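Local coordinates for ADP-ribose pyrophosphatase (Streptococcus suis, PDB 3O8S), which probably hydrolyses ADP-ribose or a related nucleoside diphosphate linked to another moiety, as Nudix hydrolases do, at residues A[83-88]-A[169-174]; A[120-125]-A[152-157]; A[128-133]-A[146-151]. All blocks are in the same frame, centred on the assembly; numbering follows the deposited sequence.

Interaction 1: A[83-88]-A[169-174]; sequences ILLVQE and GFFSLD
I83 and F171 form one of the two hydrogen-bonded pairs, on either side of the non-hydrogen-bonded pair L84-F170, and illustrate how backbone and side chains share the work of joining two antiparallel strands. The pair is closed twice, I83 N donating to F171 O at 2.8 Å and F171 N to I83 O at 2.9 Å; L85 with G169 repeats the pattern. I83 buries the most surface here. I83 CG2 touches L173 CD2 at 3.8 Å, two residues beyond F171, while helix 186-197 packs against both residues. On the same face, L85 CD1 comes obliquely to the F171 ring, 3.7 Å from F171 CD1, and W93 meets that ring edge-to-face. The other face belongs to L84 and F170. With CG anti to the backbone N (chi1 179°), L84 carries CD1 over the F170 ring, 4.1 Å from its centroid and 18° off the normal, a CH-pi contact, as L84 CB touches F170 CE1. G169, lacking a side chain, lies next to the F171 ring. The chemistry implies a division of labour: backbone amides and carbonyls set the register, and apolar contacts cover both faces, with no charged group taking part across the junction.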
ATOM      1  N   ILE A  83      -7.146 -18.057 -11.253  1.00 43.67           N
ATOM      2  CA  ILE A  83      -6.578 -16.707 -11.355  1.00 41.13           C
ATOM      3  C   ILE A  83      -6.237 -16.310 -12.807  1.00 48.93           C
ATOM      4  O   ILE A  83      -5.771 -17.147 -13.578  1.00 52.33           O
ATOM      5  CB  ILE A  83      -5.343 -16.560 -10.415  1.00 42.81           C
ATOM      6  CG1 ILE A  83      -5.042 -15.058 -10.124  1.00 39.70           C
ATOM      7  CG2 ILE A  83      -4.084 -17.369 -10.948  1.00 45.28           C
ATOM      8  CD1 ILE A  83      -4.240 -14.794  -8.841  1.00 49.00           C
ATOM      9  N   LEU A  84      -6.427 -15.017 -13.167  1.00 45.53           N
ATOM     10  CA  LEU A  84      -6.039 -14.573 -14.510  1.00 46.57           C
ATOM     11  C   LEU A  84      -4.515 -14.282 -14.588  1.00 49.76           C
ATOM     12  O   LEU A  84      -3.974 -13.475 -13.814  1.00 48.69           O
ATOM     13  CB  LEU A  84      -6.832 -13.353 -15.019  1.00 45.77           C
ATOM     14  CG  LEU A  84      -6.350 -12.915 -16.421  1.00 52.41           C
ATOM     15  CD1 LEU A  84      -7.198 -13.460 -17.556  1.00 51.82           C
ATOM     16  CD2 LEU A  84      -6.044 -11.459 -16.480  1.00 56.36           C
ATOM     17  N   LEU A  85      -3.851 -14.907 -15.560  1.00 46.61           N
ATOM     18  CA  LEU A  85      -2.416 -14.712 -15.819  1.00 47.31           C
ATOM     19  C   LEU A  85      -2.216 -14.325 -17.266  1.00 54.21           C
ATOM     20  O   LEU A  85      -2.983 -14.754 -18.130  1.00 54.10           O
ATOM     21  CB  LEU A  85      -1.572 -15.961 -15.472  1.00 48.26           C
ATOM     22  CG  LEU A  85      -1.631 -16.435 -14.009  1.00 50.29           C
ATOM     23  CD1 LEU A  85      -1.107 -17.823 -13.869  1.00 52.20           C
ATOM     24  CD2 LEU A  85      -0.936 -15.473 -13.052  1.00 49.32           C
ATOM     25  N   VAL A  86      -1.212 -13.476 -17.518  1.00 52.48           N
ATOM     26  CA  VAL A  86      -0.846 -13.017 -18.852  1.00 54.14           C
ATOM     27  C   VAL A  86       0.550 -13.538 -19.173  1.00 62.78           C
ATOM     28  O   VAL A  86       1.415 -13.605 -18.287  1.00 62.81           O
ATOM     29  CB  VAL A  86      -0.980 -11.484 -19.061  1.00 56.84           C
ATOM     30  CG1 VAL A  86      -2.450 -11.066 -19.111  1.00 54.27           C
ATOM     31  CG2 VAL A  86      -0.218 -10.684 -18.001  1.00 55.74           C
ATOM     32  N   GLN A  87       0.754 -13.948 -20.427  1.00 62.44           N
ATOM     33  CA  GLN A  87       2.026 -14.500 -20.877  1.00 65.02           C
ATOM     34  C   GLN A  87       2.821 -13.462 -21.648  1.00 72.96           C
ATOM     35  O   GLN A  87       2.267 -12.768 -22.508  1.00 72.98           O
ATOM     36  CB  GLN A  87       1.786 -15.735 -21.753  1.00 67.84           C
ATOM     37  CG  GLN A  87       3.033 -16.576 -22.000  1.00 79.31           C
ATOM     38  CD  GLN A  87       2.789 -17.677 -22.995  1.00 85.26           C
ATOM     39  OE1 GLN A  87       2.018 -17.527 -23.944  1.00 78.30           O
ATOM     40  NE2 GLN A  87       3.446 -18.808 -22.797  1.00 73.34           N
ATOM     41  N   GLU A  88       4.142 -13.405 -21.374  1.00 71.25           N
ATOM     42  CA  GLU A  88       5.072 -12.493 -22.023  1.00 72.93           C
ATOM     43  C   GLU A  88       5.906 -13.223 -23.084  1.00 80.35           C
ATOM     44  O   GLU A  88       5.874 -14.455 -23.131  1.00 80.29           O
ATOM     45  CB  GLU A  88       5.968 -11.833 -20.971  1.00 73.40           C
ATOM     46  CG  GLU A  88       5.267 -10.716 -20.231  1.00 76.74           C
ATOM     47  CD  GLU A  88       6.082 -10.145 -19.093  1.00 93.64           C
ATOM     48  OE1 GLU A  88       6.225 -10.837 -18.059  1.00 82.10           O
ATOM     49  OE2 GLU A  88       6.559  -8.994 -19.224  1.00 87.15           O
ATOM     50  N   GLY A 169      -5.155 -16.329 -19.644  1.00 57.87           N
ATOM     51  CA  GLY A 169      -5.994 -17.460 -19.294  1.00 58.48           C
ATOM     52  C   GLY A 169      -6.291 -17.524 -17.818  1.00 61.49           C
ATOM     53  O   GLY A 169      -5.621 -16.864 -17.021  1.00 60.64           O
ATOM     54  N   PHE A 170      -7.316 -18.301 -17.450  1.00 58.57           N
ATOM     55  CA  PHE A 170      -7.653 -18.533 -16.051  1.00 56.92           C
ATOM     56  C   PHE A 170      -7.042 -19.856 -15.658  1.00 62.15           C
ATOM     57  O   PHE A 170      -7.242 -20.872 -16.339  1.00 64.01           O
ATOM     58  CB  PHE A 170      -9.158 -18.483 -15.800  1.00 57.56           C
ATOM     59  CG  PHE A 170      -9.681 -17.070 -15.815  1.00 56.47           C
ATOM     60  CD1 PHE A 170      -9.613 -16.273 -14.673  1.00 54.50           C
ATOM     61  CD2 PHE A 170     -10.254 -16.536 -16.967  1.00 57.82           C
ATOM     62  CE1 PHE A 170     -10.094 -14.967 -14.687  1.00 53.38           C
ATOM     63  CE2 PHE A 170     -10.750 -15.229 -16.973  1.00 58.94           C
ATOM     64  CZ  PHE A 170     -10.673 -14.455 -15.830  1.00 54.29           C
ATOM     65  N   PHE A 171      -6.226 -19.823 -14.610  1.00 57.25           N
ATOM     66  CA  PHE A 171      -5.497 -21.006 -14.182  1.00 58.48           C
ATOM     67  C   PHE A 171      -5.816 -21.365 -12.756  1.00 62.20           C
ATOM     68  O   PHE A 171      -5.887 -20.492 -11.902  1.00 58.73           O
ATOM     69  CB  PHE A 171      -3.975 -20.785 -14.338  1.00 59.47           C
ATOM     70  CG  PHE A 171      -3.525 -20.585 -15.761  1.00 61.02           C
ATOM     71  CD1 PHE A 171      -3.481 -19.312 -16.321  1.00 61.08           C
ATOM     72  CD2 PHE A 171      -3.124 -21.666 -16.541  1.00 65.65           C
ATOM     73  CE1 PHE A 171      -3.065 -19.127 -17.639  1.00 62.92           C
ATOM     74  CE2 PHE A 171      -2.695 -21.479 -17.860  1.00 69.47           C
ATOM     75  CZ  PHE A 171      -2.664 -20.210 -18.400  1.00 65.85           C
ATOM     76  N   SER A 172      -5.980 -22.667 -12.513  1.00 62.86           N
ATOM     77  CA  SER A 172      -6.199 -23.244 -11.195  1.00 63.73           C
ATOM     78  C   SER A 172      -4.876 -23.160 -10.413  1.00 68.46           C
ATOM     79  O   SER A 172      -3.801 -23.359 -11.000  1.00 69.47           O
ATOM     80  CB  SER A 172      -6.684 -24.687 -11.343  1.00 69.63           C
ATOM     81  OG  SER A 172      -6.724 -25.388 -10.111  1.00 80.69           O
ATOM     82  N   LEU A 173      -4.943 -22.869  -9.107  1.00 64.35           N
ATOM     83  CA  LEU A 173      -3.725 -22.760  -8.284  1.00 65.44           C
ATOM     84  C   LEU A 173      -3.026 -24.116  -8.070  1.00 75.28           C
ATOM     85  O   LEU A 173      -1.881 -24.147  -7.604  1.00 76.08           O
ATOM     86  CB  LEU A 173      -4.010 -22.099  -6.928  1.00 63.51           C
ATOM     87  CG  LEU A 173      -4.406 -20.614  -6.888  1.00 64.86           C
ATOM     88  CD1 LEU A 173      -3.846 -19.986  -5.682  1.00 63.63           C
ATOM     89  CD2 LEU A 173      -3.889 -19.822  -8.080  1.00 67.69           C
ATOM     90  N   ASP A 174      -3.699 -25.225  -8.446  1.00 75.43           N
ATOM     91  CA  ASP A 174      -3.167 -26.585  -8.353  1.00 79.57           C
ATOM     92  C   ASP A 174      -2.482 -26.979  -9.665  1.00 85.30           C
ATOM     93  O   ASP A 174      -1.779 -27.990  -9.702  1.00 89.81           O
ATOM     94  CB  ASP A 174      -4.286 -27.590  -8.000  1.00 84.11           C
ATOM     95  CG  ASP A 174      -5.107 -27.226  -6.769  1.00101.80           C
ATOM     96  OD1 ASP A 174      -4.499 -26.917  -5.707  1.00101.93           O
ATOM     97  OD2 ASP A 174      -6.354 -27.249  -6.862  1.00111.91           O
TER

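Interaction 2: A[120-125]-A[152-157]; sequences LDVEAQ and CRLLGG. With EDO (1,2-ethanediol), chain D.
D121 and the pair L155-G156 face each other in a classic beta bulge, a worked example of how one carbonyl can serve two donors. D121 O accepts from L155 N at 2.8 Å and, over a longer 3.3 Å, from G156 N, while D121 N donates to G156 O at 2.9 Å. The extra residue shifts the antiparallel register by one. Beyond it the strands run regularly: E123 N gives to R153 O within the carbonyl plane, and R153 N gives to E123 O, each at 2.9 Å. The side chains of this same pair lie alongside one another and point the same way. E123 CG sits between the backbone N and the carbonyl carbon (chi1 50°), which brings the carboxylate alongside the extended R153 chain; E123 OE2 meets R153 NH1 at 3.1 Å in a salt bridge whose hydrogen bond is weak and bent, the two planes 47° apart. Q125 OE1 lies at the edge of the guanidinium near its plane and also 3.4 Å from both R153 CB and CD. D121 OD1 forms a salt bridge with K115, and G157 O takes a hydrogen bond from O1 of a 1,2-ethanediol, probably a crystallisation additive, at 3.1 Å. The face bearing V122, C152 and L154 is apolar, with V122 CG2 against C152 CB at 3.8 Å. Strand 70-79 runs parallel beside strand 145-157 in the sheet, bonded at C152 with A76, and its side chains adjoin V122, C152 and L154. Helix 106-118, probably the helix of a degenerate Nudix box, touches L120 and V122 through V114; A124 packs on F205 of the second subunit.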
ATOM      1  N   LEU A 120      -9.211  -6.731 -20.490  1.00 48.62           N
ATOM      2  CA  LEU A 120     -10.298  -6.816 -19.538  1.00 48.23           C
ATOM      3  C   LEU A 120     -10.619  -5.532 -18.792  1.00 52.46           C
ATOM      4  O   LEU A 120      -9.721  -4.814 -18.353  1.00 52.74           O
ATOM      5  CB  LEU A 120     -10.003  -7.933 -18.496  1.00 46.58           C
ATOM      6  CG  LEU A 120      -9.678  -9.346 -19.063  1.00 52.44           C
ATOM      7  CD1 LEU A 120      -9.406 -10.335 -17.928  1.00 52.65           C
ATOM      8  CD2 LEU A 120     -10.798  -9.870 -19.952  1.00 51.92           C
ATOM      9  N   ASP A 121     -11.926  -5.301 -18.584  1.00 48.38           N
ATOM     10  CA  ASP A 121     -12.466  -4.229 -17.754  1.00 46.63           C
ATOM     11  C   ASP A 121     -12.646  -4.809 -16.383  1.00 48.67           C
ATOM     12  O   ASP A 121     -13.319  -5.830 -16.233  1.00 47.16           O
ATOM     13  CB  ASP A 121     -13.790  -3.684 -18.288  1.00 50.24           C
ATOM     14  CG  ASP A 121     -13.729  -3.093 -19.686  1.00 67.30           C
ATOM     15  OD1 ASP A 121     -12.766  -2.337 -19.974  1.00 66.07           O
ATOM     16  OD2 ASP A 121     -14.696  -3.301 -20.456  1.00 80.44           O
ATOM     17  N   VAL A 122     -11.985  -4.212 -15.391  1.00 44.19           N
ATOM     18  CA  VAL A 122     -12.042  -4.670 -14.016  1.00 42.73           C
ATOM     19  C   VAL A 122     -12.213  -3.483 -13.105  1.00 51.29           C
ATOM     20  O   VAL A 122     -11.913  -2.341 -13.483  1.00 52.90           O
ATOM     21  CB  VAL A 122     -10.785  -5.515 -13.590  1.00 43.59           C
ATOM     22  CG1 VAL A 122     -10.583  -6.740 -14.489  1.00 42.81           C
ATOM     23  CG2 VAL A 122      -9.506  -4.660 -13.496  1.00 42.84           C
ATOM     24  N   GLU A 123     -12.650  -3.756 -11.888  1.00 49.56           N
ATOM     25  CA  GLU A 123     -12.717  -2.723 -10.877  1.00 50.75           C
ATOM     26  C   GLU A 123     -11.795  -3.134  -9.715  1.00 48.98           C
ATOM     27  O   GLU A 123     -11.845  -4.279  -9.263  1.00 45.90           O
ATOM     28  CB  GLU A 123     -14.161  -2.406 -10.437  1.00 54.05           C
ATOM     29  CG  GLU A 123     -15.046  -3.583 -10.057  1.00 70.56           C
ATOM     30  CD  GLU A 123     -16.454  -3.203  -9.626  1.00 95.11           C
ATOM     31  OE1 GLU A 123     -17.090  -2.354 -10.298  1.00 88.09           O
ATOM     32  OE2 GLU A 123     -16.932  -3.779  -8.623  1.00 82.23           O
ATOM     33  N   ALA A 124     -10.872  -2.235  -9.334  1.00 44.48           N
ATOM     34  CA  ALA A 124      -9.933  -2.423  -8.223  1.00 43.54           C
ATOM     35  C   ALA A 124     -10.740  -2.534  -6.947  1.00 49.12           C
ATOM     36  O   ALA A 124     -11.647  -1.731  -6.737  1.00 50.49           O
ATOM     37  CB  ALA A 124      -8.968  -1.262  -8.161  1.00 45.06           C
ATOM     38  N   GLN A 125     -10.479  -3.558  -6.133  1.00 44.63           N
ATOM     39  CA  GLN A 125     -11.342  -3.803  -4.997  1.00 44.02           C
ATOM     40  C   GLN A 125     -10.662  -3.772  -3.640  1.00 44.37           C
ATOM     41  O   GLN A 125     -11.209  -3.211  -2.700  1.00 43.03           O
ATOM     42  CB  GLN A 125     -11.978  -5.199  -5.199  1.00 45.37           C
ATOM     43  CG  GLN A 125     -13.222  -5.452  -4.391  1.00 60.84           C
ATOM     44  CD  GLN A 125     -13.936  -6.685  -4.877  1.00 71.71           C
ATOM     45  OE1 GLN A 125     -14.881  -6.604  -5.649  1.00 67.08           O
ATOM     46  NE2 GLN A 125     -13.517  -7.854  -4.418  1.00 59.26           N
ATOM     47  N   CYS A 152      -8.970  -7.522  -7.915  1.00 41.56           N
ATOM     48  CA  CYS A 152      -9.863  -6.873  -8.866  1.00 41.69           C
ATOM     49  C   CYS A 152     -10.991  -7.794  -9.196  1.00 47.33           C
ATOM     50  O   CYS A 152     -10.837  -9.013  -9.243  1.00 48.64           O
ATOM     51  CB  CYS A 152      -9.141  -6.435 -10.139  1.00 42.46           C
ATOM     52  SG  CYS A 152      -7.774  -5.267  -9.890  1.00 46.11           S
ATOM     53  N   ARG A 153     -12.123  -7.192  -9.471  1.00 42.51           N
ATOM     54  CA  ARG A 153     -13.337  -7.856  -9.810  1.00 41.60           C
ATOM     55  C   ARG A 153     -13.541  -7.705 -11.319  1.00 43.19           C
ATOM     56  O   ARG A 153     -13.458  -6.586 -11.838  1.00 41.69           O
ATOM     57  CB  ARG A 153     -14.439  -7.194  -8.978  1.00 41.63           C
ATOM     58  CG  ARG A 153     -15.826  -7.667  -9.271  1.00 55.63           C
ATOM     59  CD  ARG A 153     -16.814  -6.947  -8.374  1.00 60.39           C
ATOM     60  NE  ARG A 153     -18.148  -7.471  -8.617  1.00 58.06           N
ATOM     61  CZ  ARG A 153     -19.011  -6.953  -9.476  1.00 65.98           C
ATOM     62  NH1 ARG A 153     -18.731  -5.823 -10.110  1.00 54.24           N
ATOM     63  NH2 ARG A 153     -20.189  -7.526  -9.664  1.00 58.03           N
ATOM     64  N   LEU A 154     -13.778  -8.829 -12.019  1.00 39.64           N
ATOM     65  CA  LEU A 154     -13.972  -8.828 -13.475  1.00 41.51           C
ATOM     66  C   LEU A 154     -15.311  -8.196 -13.881  1.00 47.81           C
ATOM     67  O   LEU A 154     -16.351  -8.572 -13.347  1.00 46.99           O
ATOM     68  CB  LEU A 154     -13.897 -10.270 -14.036  1.00 42.43           C
ATOM     69  CG  LEU A 154     -14.057 -10.433 -15.584  1.00 49.12           C
ATOM     70  CD1 LEU A 154     -12.864  -9.840 -16.351  1.00 49.40           C
ATOM     71  CD2 LEU A 154     -14.250 -11.877 -15.964  1.00 49.39           C
ATOM     72  N   LEU A 155     -15.281  -7.282 -14.873  1.00 45.89           N
ATOM     73  CA  LEU A 155     -16.482  -6.684 -15.439  1.00 45.61           C
ATOM     74  C   LEU A 155     -16.755  -7.361 -16.761  1.00 49.92           C
ATOM     75  O   LEU A 155     -17.868  -7.786 -16.987  1.00 51.10           O
ATOM     76  CB  LEU A 155     -16.404  -5.148 -15.591  1.00 45.98           C
ATOM     77  CG  LEU A 155     -16.121  -4.296 -14.323  1.00 49.09           C
ATOM     78  CD1 LEU A 155     -16.099  -2.829 -14.668  1.00 50.42           C
ATOM     79  CD2 LEU A 155     -17.143  -4.552 -13.187  1.00 48.53           C
ATOM     80  N   GLY A 156     -15.728  -7.542 -17.588  1.00 46.65           N
ATOM     81  CA  GLY A 156     -15.870  -8.190 -18.893  1.00 46.97           C
ATOM     82  C   GLY A 156     -14.639  -7.980 -19.754  1.00 51.08           C
ATOM     83  O   GLY A 156     -13.599  -7.547 -19.264  1.00 49.87           O
ATOM     84  N   GLY A 157     -14.772  -8.254 -21.036  1.00 50.73           N
ATOM     85  CA  GLY A 157     -13.726  -8.073 -22.041  1.00 52.29           C
ATOM     86  C   GLY A 157     -13.163  -9.381 -22.521  1.00 58.38           C
ATOM     87  O   GLY A 157     -13.668 -10.442 -22.163  1.00 60.19           O
TER
HETATM   88  C1  EDO D 208     -14.480 -13.402 -19.368  1.00 85.74           C
HETATM   89  O1  EDO D 208     -13.525 -12.862 -20.286  1.00 86.32           O
HETATM   90  C2  EDO D 208     -13.915 -14.653 -18.704  1.00 85.07           C
HETATM   91  O2  EDO D 208     -14.830 -15.158 -17.716  1.00 91.04           O

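Interaction 3: A[128-133]-A[146-151]; sequences VAILDK and TKVFIL
T146 meets I130 through methyl groups, CG2 to CG2 at 3.5 Å, in an antiparallel pairing that shows how a strand alternates its duties. Next comes K147, locked to L131 by two short backbone bonds, K147 N to L131 O at 2.6 Å and L131 N to K147 O at 2.7 Å. Its aliphatic CB rests on L131 O, and bends at chi3 and chi4 lead the ammonium away from the partner strand, to K183 O and a salt bridge with D72. V148 returns to the face of T146 and lies side by side with I130, their CG2 atoms 4.2 Å apart. At F149 the pairing bulges: V128 and A129 both face it, V128 N giving to F149 O at 2.8 Å and F149 N to A129 O at the same length. The ring, set by a chi1 of -72°, has A129 O near its plane, and F149 CE1 touches L131 CD1, the side chains meeting at about a right angle. I150 turns away from the partner strand and packs on F205 of the second subunit, and L151 CB closes on V128 CG2 at 3.8 Å. Backbone bonds and apolar contacts thus give the cohesion, while the one lysine on strand 145-157 finds polar partners beyond the pair.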
ATOM      1  N   VAL A 128      -4.475  -6.616  -1.342  1.00 39.05           N
ATOM      2  CA  VAL A 128      -4.131  -7.927  -0.778  1.00 38.57           C
ATOM      3  C   VAL A 128      -2.905  -7.754   0.145  1.00 42.26           C
ATOM      4  O   VAL A 128      -2.866  -8.246   1.279  1.00 41.04           O
ATOM      5  CB  VAL A 128      -3.844  -8.994  -1.890  1.00 39.94           C
ATOM      6  CG1 VAL A 128      -3.400 -10.320  -1.276  1.00 39.70           C
ATOM      7  CG2 VAL A 128      -5.035  -9.191  -2.839  1.00 38.22           C
ATOM      8  N   ALA A 129      -1.884  -7.114  -0.408  1.00 41.22           N
ATOM      9  CA  ALA A 129      -0.571  -6.940   0.213  1.00 41.45           C
ATOM     10  C   ALA A 129       0.230  -5.838  -0.443  1.00 44.46           C
ATOM     11  O   ALA A 129       0.026  -5.567  -1.622  1.00 43.32           O
ATOM     12  CB  ALA A 129       0.198  -8.241   0.102  1.00 42.86           C
ATOM     13  N   ILE A 130       1.118  -5.188   0.343  1.00 43.55           N
ATOM     14  CA  ILE A 130       2.130  -4.189  -0.042  1.00 44.59           C
ATOM     15  C   ILE A 130       3.439  -4.819   0.393  1.00 47.85           C
ATOM     16  O   ILE A 130       3.738  -4.841   1.579  1.00 45.32           O
ATOM     17  CB  ILE A 130       1.903  -2.785   0.566  1.00 48.23           C
ATOM     18  CG1 ILE A 130       0.480  -2.314   0.368  1.00 49.28           C
ATOM     19  CG2 ILE A 130       2.907  -1.760   0.053  1.00 48.91           C
ATOM     20  CD1 ILE A 130      -0.087  -1.966   1.618  1.00 64.96           C
ATOM     21  N   LEU A 131       4.188  -5.398  -0.543  1.00 46.23           N
ATOM     22  CA  LEU A 131       5.342  -6.172  -0.153  1.00 47.39           C
ATOM     23  C   LEU A 131       6.636  -5.712  -0.752  1.00 53.88           C
ATOM     24  O   LEU A 131       6.709  -5.327  -1.905  1.00 54.87           O
ATOM     25  CB  LEU A 131       5.107  -7.652  -0.547  1.00 47.53           C
ATOM     26  CG  LEU A 131       3.937  -8.371   0.124  1.00 50.04           C
ATOM     27  CD1 LEU A 131       3.581  -9.642  -0.626  1.00 49.88           C
ATOM     28  CD2 LEU A 131       4.218  -8.632   1.620  1.00 50.95           C
ATOM     29  N   ASP A 132       7.679  -5.837   0.031  1.00 53.52           N
ATOM     30  CA  ASP A 132       9.015  -5.518  -0.392  1.00 56.81           C
ATOM     31  C   ASP A 132       9.532  -6.675  -1.259  1.00 62.16           C
ATOM     32  O   ASP A 132       9.621  -7.806  -0.769  1.00 62.76           O
ATOM     33  CB  ASP A 132       9.879  -5.284   0.846  1.00 60.62           C
ATOM     34  CG  ASP A 132      11.312  -4.994   0.529  1.00 79.20           C
ATOM     35  OD1 ASP A 132      11.592  -3.896   0.005  1.00 83.38           O
ATOM     36  OD2 ASP A 132      12.153  -5.864   0.791  1.00 88.29           O
ATOM     37  N   LYS A 133       9.794  -6.404  -2.558  1.00 59.10           N
ATOM     38  CA  LYS A 133      10.333  -7.369  -3.533  1.00 60.87           C
ATOM     39  C   LYS A 133      11.534  -8.164  -2.965  1.00 68.44           C
ATOM     40  O   LYS A 133      11.536  -9.393  -3.058  1.00 68.10           O
ATOM     41  CB  LYS A 133      10.766  -6.665  -4.835  1.00 63.71           C
ATOM     42  CG  LYS A 133      11.115  -7.646  -5.952  1.00 66.39           C
ATOM     43  CD  LYS A 133      11.611  -6.954  -7.197  1.00 73.99           C
ATOM     44  CE  LYS A 133      11.841  -7.940  -8.319  1.00 75.64           C
ATOM     45  NZ  LYS A 133      12.495  -7.290  -9.481  1.00 89.59           N
ATOM     46  N   THR A 146       8.621  -1.889  -4.159  1.00 52.69           N
ATOM     47  CA  THR A 146       7.493  -2.108  -3.271  1.00 49.18           C
ATOM     48  C   THR A 146       6.392  -2.626  -4.203  1.00 54.06           C
ATOM     49  O   THR A 146       6.083  -1.982  -5.220  1.00 55.22           O
ATOM     50  CB  THR A 146       7.159  -0.839  -2.466  1.00 56.88           C
ATOM     51  OG1 THR A 146       8.120  -0.692  -1.414  1.00 61.26           O
ATOM     52  CG2 THR A 146       5.745  -0.876  -1.854  1.00 49.24           C
ATOM     53  N   LYS A 147       5.862  -3.820  -3.910  1.00 48.71           N
ATOM     54  CA  LYS A 147       4.858  -4.445  -4.764  1.00 47.71           C
ATOM     55  C   LYS A 147       3.493  -4.364  -4.139  1.00 49.54           C
ATOM     56  O   LYS A 147       3.309  -4.852  -3.022  1.00 49.49           O
ATOM     57  CB  LYS A 147       5.209  -5.911  -5.031  1.00 50.02           C
ATOM     58  CG  LYS A 147       6.511  -6.133  -5.767  1.00 55.24           C
ATOM     59  CD  LYS A 147       6.787  -7.614  -5.774  1.00 62.48           C
ATOM     60  CE  LYS A 147       6.884  -8.197  -7.151  1.00 70.15           C
ATOM     61  NZ  LYS A 147       5.667  -7.949  -7.946  1.00 58.51           N
ATOM     62  N   VAL A 148       2.524  -3.798  -4.860  1.00 44.68           N
ATOM     63  CA  VAL A 148       1.137  -3.706  -4.361  1.00 42.99           C
ATOM     64  C   VAL A 148       0.277  -4.715  -5.143  1.00 48.19           C
ATOM     65  O   VAL A 148       0.145  -4.595  -6.359  1.00 49.64           O
ATOM     66  CB  VAL A 148       0.568  -2.263  -4.469  1.00 46.69           C
ATOM     67  CG1 VAL A 148      -0.807  -2.162  -3.814  1.00 44.98           C
ATOM     68  CG2 VAL A 148       1.517  -1.243  -3.848  1.00 47.44           C
ATOM     69  N   PHE A 149      -0.250  -5.733  -4.450  1.00 43.03           N
ATOM     70  CA  PHE A 149      -1.151  -6.731  -5.016  1.00 40.24           C
ATOM     71  C   PHE A 149      -2.561  -6.251  -4.767  1.00 42.80           C
ATOM     72  O   PHE A 149      -2.924  -6.029  -3.620  1.00 41.35           O
ATOM     73  CB  PHE A 149      -0.897  -8.111  -4.405  1.00 41.16           C
ATOM     74  CG  PHE A 149       0.397  -8.735  -4.872  1.00 43.63           C
ATOM     75  CD1 PHE A 149       1.604  -8.426  -4.248  1.00 45.60           C
ATOM     76  CD2 PHE A 149       0.415  -9.615  -5.956  1.00 45.27           C
ATOM     77  CE1 PHE A 149       2.792  -8.996  -4.679  1.00 46.97           C
ATOM     78  CE2 PHE A 149       1.606 -10.194  -6.383  1.00 49.30           C
ATOM     79  CZ  PHE A 149       2.784  -9.879  -5.743  1.00 48.49           C
ATOM     80  N   ILE A 150      -3.335  -6.038  -5.842  1.00 39.41           N
ATOM     81  CA  ILE A 150      -4.696  -5.536  -5.780  1.00 38.39           C
ATOM     82  C   ILE A 150      -5.668  -6.618  -6.266  1.00 44.88           C
ATOM     83  O   ILE A 150      -5.525  -7.126  -7.381  1.00 44.17           O
ATOM     84  CB  ILE A 150      -4.852  -4.215  -6.612  1.00 41.82           C
ATOM     85  CG1 ILE A 150      -3.796  -3.111  -6.206  1.00 42.18           C
ATOM     86  CG2 ILE A 150      -6.322  -3.681  -6.624  1.00 38.97           C
ATOM     87  CD1 ILE A 150      -4.042  -2.438  -4.894  1.00 42.32           C
ATOM     88  N   LEU A 151      -6.682  -6.931  -5.441  1.00 41.95           N
ATOM     89  CA  LEU A 151      -7.710  -7.854  -5.855  1.00 42.47           C
ATOM     90  C   LEU A 151      -8.696  -7.048  -6.691  1.00 45.17           C
ATOM     91  O   LEU A 151      -9.091  -5.961  -6.280  1.00 44.45           O
ATOM     92  CB  LEU A 151      -8.357  -8.570  -4.667  1.00 42.57           C
ATOM     93  CG  LEU A 151      -9.625  -9.370  -4.952  1.00 48.28           C
ATOM     94  CD1 LEU A 151      -9.283 -10.712  -5.625  1.00 49.89           C
ATOM     95  CD2 LEU A 151     -10.414  -9.589  -3.672  1.00 48.22           C
TER

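How the interactions relate
Interactions 2 and 3 are two lengths of one antiparallel ladder, strands 120-132 and 145-157, and adjoin where Q125 N meets L151 O at 2.8 Å, probably in a hydrogen bond. Interaction 1 joins different strands of the same sheet and encloses both others along the chain; it touches interaction 2 through L84 and L120 but stays about 7 Å, nearest atoms, from interaction 3. Burial sorts the chemistry. Interaction 3 is the most buried and its side-chain contacts across the pair are apolar, interaction 1 is partly buried with aromatic packing, and interaction 2 has an exposed side carrying a salt bridge. Interactions 2 and 3 both bulge and reach the second subunit, whereas interaction 1 does neither.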